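Local coordinates for protein aldo-keto Reductase, OXIDOREDUCTASE (Salmonella typhimurium, PDB 5T79) that probably acts as an NADPH-dependent aldo-keto reductase that can reduce 3-hydroxybutanal to 1,3-butanediol, at residues A[44-49]-A[77-82]; A[145-150]-A[179-184]. One frame throughout, in Å; residues are numbered along the deposited sequence.

Interaction 1: A[44-49]-A[77-82]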
loop_
_atom_site.group_PDB
_atom_site.type_symbol
_atom_site.label_atom_id
_atom_site.label_comp_id
_atom_site.label_asym_id
_atom_site.label_seq_id
_atom_site.Cartn_x
_atom_site.Cartn_y
_atom_site.Cartn_z
ATOM N N ASN A 44 18.427 -9.966 -1.155
ATOM C CA ASN A 44 17.049 -10.259 -1.552
ATOM C C ASN A 44 16.223 -8.982 -1.649
ATOM O O ASN A 44 15.498 -8.823 -2.633
ATOM C CB ASN A 44 16.396 -11.257 -0.602
ATOM C CG ASN A 44 15.000 -11.637 -1.048
ATOM O OD1 ASN A 44 14.768 -12.037 -2.204
ATOM N ND2 ASN A 44 14.033 -11.427 -0.167
ATOM N N SER A 45 16.317 -8.071 -0.646
ATOM C CA SER A 45 15.607 -6.777 -0.661
ATOM C C SER A 45 15.918 -6.007 -1.956
ATOM O O SER A 45 15.025 -5.471 -2.622
ATOM C CB SER A 45 16.040 -5.935 0.543
ATOM O OG SER A 45 15.666 -6.586 1.741
ATOM N N ARG A 46 17.205 -5.983 -2.322
ATOM C CA ARG A 46 17.689 -5.270 -3.509
ATOM C C ARG A 46 17.076 -5.888 -4.771
ATOM O O ARG A 46 16.586 -5.157 -5.629
ATOM C CB ARG A 46 19.239 -5.339 -3.553
ATOM C CG ARG A 46 19.854 -4.455 -4.624
ATOM C CD ARG A 46 21.345 -4.683 -4.780
ATOM N NE ARG A 46 22.073 -4.537 -3.511
ATOM C CZ ARG A 46 22.510 -3.390 -3.012
ATOM N NH1 ARG A 46 22.287 -2.247 -3.658
ATOM N NH2 ARG A 46 23.184 -3.373 -1.869
ATOM N N ALA A 47 17.092 -7.228 -4.869
ATOM C CA ALA A 47 16.533 -7.971 -6.007
ATOM C C ALA A 47 15.027 -7.682 -6.157
ATOM O O ALA A 47 14.548 -7.530 -7.282
ATOM C CB ALA A 47 16.765 -9.474 -5.823
ATOM N N LEU A 48 14.292 -7.590 -5.037
ATOM C CA LEU A 48 12.833 -7.279 -5.052
ATOM C C LEU A 48 12.575 -5.874 -5.606
ATOM O O LEU A 48 11.760 -5.700 -6.510
ATOM C CB LEU A 48 12.232 -7.383 -3.618
ATOM C CG LEU A 48 12.165 -8.792 -3.027
ATOM C CD1 LEU A 48 11.861 -8.762 -1.527
ATOM C CD2 LEU A 48 11.171 -9.661 -3.787
ATOM N N LEU A 49 13.277 -4.871 -5.083
ATOM C CA LEU A 49 13.118 -3.507 -5.586
ATOM C C LEU A 49 13.490 -3.400 -7.081
ATOM O O LEU A 49 12.776 -2.755 -7.833
ATOM C CB LEU A 49 13.949 -2.508 -4.764
ATOM C CG LEU A 49 13.521 -2.328 -3.306
ATOM C CD1 LEU A 49 14.474 -1.389 -2.578
ATOM C CD2 LEU A 49 12.083 -1.840 -3.208
ATOM N N PHE A 77 16.107 0.655 2.504
ATOM C CA PHE A 77 15.592 1.291 1.277
ATOM C C PHE A 77 16.474 2.501 0.911
ATOM O O PHE A 77 16.838 2.655 -0.251
ATOM C CB PHE A 77 14.123 1.732 1.447
ATOM C CG PHE A 77 13.618 2.493 0.241
ATOM C CD1 PHE A 77 13.252 1.822 -0.919
ATOM C CD2 PHE A 77 13.544 3.879 0.256
ATOM C CE1 PHE A 77 12.806 2.523 -2.039
ATOM C CE2 PHE A 77 13.112 4.583 -0.869
ATOM C CZ PHE A 77 12.752 3.901 -2.013
ATOM N N GLY A 78 16.807 3.327 1.899
ATOM C CA GLY A 78 17.686 4.491 1.719
ATOM C C GLY A 78 19.033 4.128 1.105
ATOM O O GLY A 78 19.482 4.775 0.156
ATOM N N ARG A 79 19.664 3.058 1.605
ATOM C CA ARG A 79 20.951 2.573 1.070
ATOM C C ARG A 79 20.794 2.087 -0.387
ATOM O O ARG A 79 21.617 2.449 -1.241
ATOM C CB ARG A 79 21.501 1.419 1.942
ATOM C CG ARG A 79 22.836 0.862 1.429
ATOM C CD ARG A 79 23.283 -0.358 2.196
ATOM N NE ARG A 79 24.273 -1.147 1.447
ATOM C CZ ARG A 79 24.559 -2.420 1.707
ATOM N NH1 ARG A 79 23.951 -3.053 2.702
ATOM N NH2 ARG A 79 25.465 -3.063 0.987
ATOM N N ILE A 80 19.767 1.250 -0.661
ATOM C CA ILE A 80 19.539 0.699 -2.008
ATOM C C ILE A 80 19.213 1.849 -2.978
ATOM O O ILE A 80 19.693 1.843 -4.120
ATOM C CB ILE A 80 18.472 -0.421 -2.016
ATOM C CG1 ILE A 80 18.980 -1.643 -1.205
ATOM C CG2 ILE A 80 18.097 -0.855 -3.468
ATOM C CD1 ILE A 80 17.857 -2.576 -0.679
ATOM N N LEU A 81 18.431 2.830 -2.520
ATOM C CA LEU A 81 18.106 4.013 -3.330
ATOM C C LEU A 81 19.404 4.755 -3.740
ATOM O O LEU A 81 19.586 5.056 -4.923
ATOM C CB LEU A 81 17.154 4.959 -2.584
ATOM C CG LEU A 81 17.023 6.383 -3.139
ATOM C CD1 LEU A 81 16.270 6.417 -4.462
ATOM C CD2 LEU A 81 16.339 7.265 -2.148
ATOM N N GLN A 82 20.300 5.016 -2.765
ATOM C CA GLN A 82 21.570 5.719 -3.010
ATOM C C GLN A 82 22.460 4.912 -3.969
ATOM O O GLN A 82 23.079 5.478 -4.874
ATOM C CB GLN A 82 22.303 5.952 -1.664
ATOM C CG GLN A 82 23.698 6.608 -1.770
ATOM C CD GLN A 82 23.694 8.066 -2.192
ATOM O OE1 GLN A 82 22.786 8.846 -1.874
ATOM N NE2 GLN A 82 24.746 8.481 -2.888
#
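Ile80 reaches from helix 72-85 onto the flank of helix 42-54, its CG1/CD1 branch going to the Ser45-Arg46 turn and its CG2 mainly to Leu49. With CG1 anti to the carbonyl carbon (chi1 -65°), CD1 extends to the backbone, ending 3.8 Å from Arg46 N and 4.0 Å from Ser45 CB. The CG2 branch turns the other way and lies 3.8 Å from Leu49 CD1. That same leucine methyl also bridges to the aromatic ring, 3.8 Å from Phe77 CD1, so one CD1 carbon serves both residues of helix 72-85. Phe60 of strand 59-61 touches Leu49 and Phe77 from the barrel side, which places this apolar layer between helices and sheet.

Farther out, Arg46 passes over Ile80. Its chain leaves extended and bends at chi3 (-54°), laying one guanidinium face over Ile80 CG1. Arg46 NH2 stands over a face of the Arg79 guanidinium, 3.7 Å from Arg79 NH2, with the two planes turned 75° apart. Glu83 makes salt bridges to both arginines and Asp84 one to Arg46 NH1, which probably balances the closeness of the two like charges. No hydrogen bond joins the two segments directly. The segment axes come within 10.5 Å, and the helices flank strand 59-61 in sequence: this is the packing of successive outer helices in the (beta/alpha)8 barrel of aldo-keto reductases.

Interaction 2: A[145-150]-A[179-184]. With SO4 (sulfate ion), chain C.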
loop_
_atom_site.group_PDB
_atom_site.type_symbol
_atom_site.label_atom_id
_atom_site.label_comp_id
_atom_site.label_asym_id
_atom_site.label_seq_id
_atom_site.Cartn_x
_atom_site.Cartn_y
_atom_site.Cartn_z
ATOM N N PRO A 145 -7.367 16.244 18.572
ATOM C CA PRO A 145 -8.264 16.874 17.583
ATOM C C PRO A 145 -7.795 16.564 16.181
ATOM O O PRO A 145 -6.597 16.669 15.894
ATOM C CB PRO A 145 -8.133 18.369 17.890
ATOM C CG PRO A 145 -7.799 18.416 19.343
ATOM C CD PRO A 145 -6.855 17.246 19.533
ATOM N N LEU A 146 -8.716 16.132 15.323
ATOM C CA LEU A 146 -8.340 15.793 13.955
ATOM C C LEU A 146 -7.703 17.012 13.252
ATOM O O LEU A 146 -6.791 16.844 12.441
ATOM C CB LEU A 146 -9.592 15.294 13.203
ATOM C CG LEU A 146 -9.424 14.813 11.780
ATOM C CD1 LEU A 146 -8.457 13.617 11.692
ATOM C CD2 LEU A 146 -10.777 14.435 11.207
ATOM N N LYS A 147 -8.142 18.224 13.596
ATOM C CA LYS A 147 -7.589 19.444 12.990
ATOM C C LYS A 147 -6.070 19.578 13.247
ATOM O O LYS A 147 -5.362 20.058 12.363
ATOM C CB LYS A 147 -8.322 20.694 13.503
ATOM C CG LYS A 147 -8.013 21.968 12.718
ATOM C CD LYS A 147 -9.150 22.391 11.804
ATOM C CE LYS A 147 -8.754 23.577 10.960
ATOM N NZ LYS A 147 -9.912 24.139 10.217
ATOM N N GLU A 148 -5.575 19.202 14.450
ATOM C CA GLU A 148 -4.140 19.309 14.729
ATOM C C GLU A 148 -3.349 18.369 13.823
ATOM O O GLU A 148 -2.312 18.761 13.257
ATOM C CB GLU A 148 -3.816 19.005 16.215
ATOM C CG GLU A 148 -2.308 18.989 16.493
ATOM C CD GLU A 148 -1.910 18.713 17.929
ATOM O OE1 GLU A 148 -2.567 19.253 18.842
ATOM O OE2 GLU A 148 -0.895 18.024 18.143
ATOM N N THR A 149 -3.826 17.118 13.702
ATOM C CA THR A 149 -3.149 16.120 12.868
ATOM C C THR A 149 -3.127 16.562 11.402
ATOM O O THR A 149 -2.104 16.438 10.732
ATOM C CB THR A 149 -3.828 14.746 12.991
ATOM O OG1 THR A 149 -3.940 14.400 14.382
ATOM C CG2 THR A 149 -3.011 13.662 12.281
ATOM N N MET A 150 -4.261 17.070 10.915
ATOM C CA MET A 150 -4.382 17.491 9.523
ATOM C C MET A 150 -3.557 18.734 9.243
ATOM O O MET A 150 -2.973 18.845 8.151
ATOM C CB MET A 150 -5.851 17.709 9.140
ATOM C CG MET A 150 -6.687 16.429 9.170
ATOM S SD MET A 150 -6.174 15.041 8.103
ATOM C CE MET A 150 -5.387 13.991 9.290
ATOM N N ILE A 179 -10.832 14.544 5.041
ATOM C CA ILE A 179 -10.783 15.036 3.654
ATOM C C ILE A 179 -11.294 16.492 3.603
ATOM O O ILE A 179 -10.673 17.350 2.961
ATOM C CB ILE A 179 -11.582 14.087 2.718
ATOM C CG1 ILE A 179 -10.791 12.763 2.531
ATOM C CG2 ILE A 179 -11.894 14.750 1.350
ATOM C CD1 ILE A 179 -11.699 11.548 1.971
ATOM N N ASP A 180 -12.426 16.769 4.282
ATOM C CA ASP A 180 -12.990 18.125 4.266
ATOM C C ASP A 180 -12.060 19.149 4.954
ATOM O O ASP A 180 -11.949 20.276 4.475
ATOM C CB ASP A 180 -14.376 18.130 4.917
ATOM C CG ASP A 180 -15.463 17.434 4.089
ATOM O OD1 ASP A 180 -15.226 17.173 2.887
ATOM O OD2 ASP A 180 -16.549 17.185 4.633
ATOM N N ILE A 181 -11.393 18.758 6.055
ATOM C CA ILE A 181 -10.453 19.632 6.778
ATOM C C ILE A 181 -9.256 19.957 5.869
ATOM O O ILE A 181 -8.894 21.126 5.748
ATOM C CB ILE A 181 -10.007 19.033 8.146
ATOM C CG1 ILE A 181 -11.176 19.084 9.173
ATOM C CG2 ILE A 181 -8.776 19.774 8.714
ATOM C CD1 ILE A 181 -10.984 18.147 10.392
ATOM N N LEU A 182 -8.655 18.934 5.238
ATOM C CA LEU A 182 -7.515 19.107 4.333
ATOM C C LEU A 182 -7.894 19.959 3.128
ATOM O O LEU A 182 -7.119 20.822 2.751
ATOM C CB LEU A 182 -6.967 17.740 3.876
ATOM C CG LEU A 182 -6.139 16.971 4.926
ATOM C CD1 LEU A 182 -5.830 15.542 4.429
ATOM C CD2 LEU A 182 -4.799 17.683 5.205
ATOM N N GLU A 183 -9.086 19.748 2.549
ATOM C CA GLU A 183 -9.559 20.556 1.414
ATOM C C GLU A 183 -9.643 22.051 1.819
ATOM O O GLU A 183 -9.171 22.919 1.076
ATOM C CB GLU A 183 -10.923 20.033 0.927
ATOM C CG GLU A 183 -11.581 20.871 -0.170
ATOM C CD GLU A 183 -10.835 21.030 -1.484
ATOM O OE1 GLU A 183 -10.077 20.109 -1.861
ATOM O OE2 GLU A 183 -11.051 22.060 -2.163
ATOM N N ASP A 184 -10.221 22.340 3.009
ATOM C CA ASP A 184 -10.355 23.714 3.529
ATOM C C ASP A 184 -8.976 24.325 3.801
ATOM O O ASP A 184 -8.785 25.529 3.626
ATOM C CB ASP A 184 -11.204 23.724 4.814
ATOM C CG ASP A 184 -11.269 25.074 5.505
ATOM O OD1 ASP A 184 -11.980 25.963 5.001
ATOM O OD2 ASP A 184 -10.543 25.266 6.514
HETATM S S SO4 C . -12.253 16.140 16.904
HETATM O O1 SO4 C . -11.779 17.516 17.102
HETATM O O2 SO4 C . -11.298 15.336 16.148
HETATM O O3 SO4 C . -13.516 16.180 16.153
HETATM O O4 SO4 C . -12.477 15.520 18.219
HETATM O O HOH W 1 -9.742 22.889 7.683
#
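In the outer helical layer of the TIM barrel, helix 146-158 packs against helix 172-185, the segment axes 9.9 Å apart at closest, and Ile181 fills the middle of the contact. Its two branches diverge: CD1 meets a methyl of the first turn, 3.8 Å from Leu146 CD2, while CG2 presses on the root of the methionine, 3.6 Å from Met150 CB. Met150 then folds back, and the bend at chi2 (-59°) brings its sulfur beside Leu182, SD lying 3.7 Å from Leu182 CG. Leu146 and Met150 also touch Ala178 and Tyr170, extending the apolar surface.

The outer margin is polar. Lys147 bends at chi2 (105°) and crosses Ile181 at a slant, its CD near CG2, on the way to Asp184, but the salt bridge is long, with NZ 3.9 Å from Asp184 OD2. A water completes the link: it accepts from Lys147 NZ at 2.8 Å and donates to both Asp184 OD2 and Ile181 O, tying the ammonium to the carboxylate and to a backbone carbonyl.

Where Pro145 holds the N-cap position, Leu146 N donates to sulfate O2 over 2.8 Å, with an N-H...O angle of 163°, so the bond is fairly straight. The ion probably came with the crystallisation solution; an anion on a first-turn N-H is characteristic of a helix N-terminus, here on one of two successive outer helices flanking barrel strand 162-168.

Interactions 1 and 2 repeat one arrangement at separate places on the same barrel: two outer helices are joined through one intervening strand, and their contacting segments cross at -61° and -52°. They share no helix, and their nearest atoms are about 23 Å apart. In each, an isoleucine of the later helix splits its branches between partners, and the margin is charged. Interaction 1 is the more buried, with four of six touching residues buried against two in interaction 2. Their rims differ: 44-49 with 77-82 brings two arginines together beside Glu83, which pairs with both, whereas 145-150 with 179-184 pairs opposite charges loosely through water.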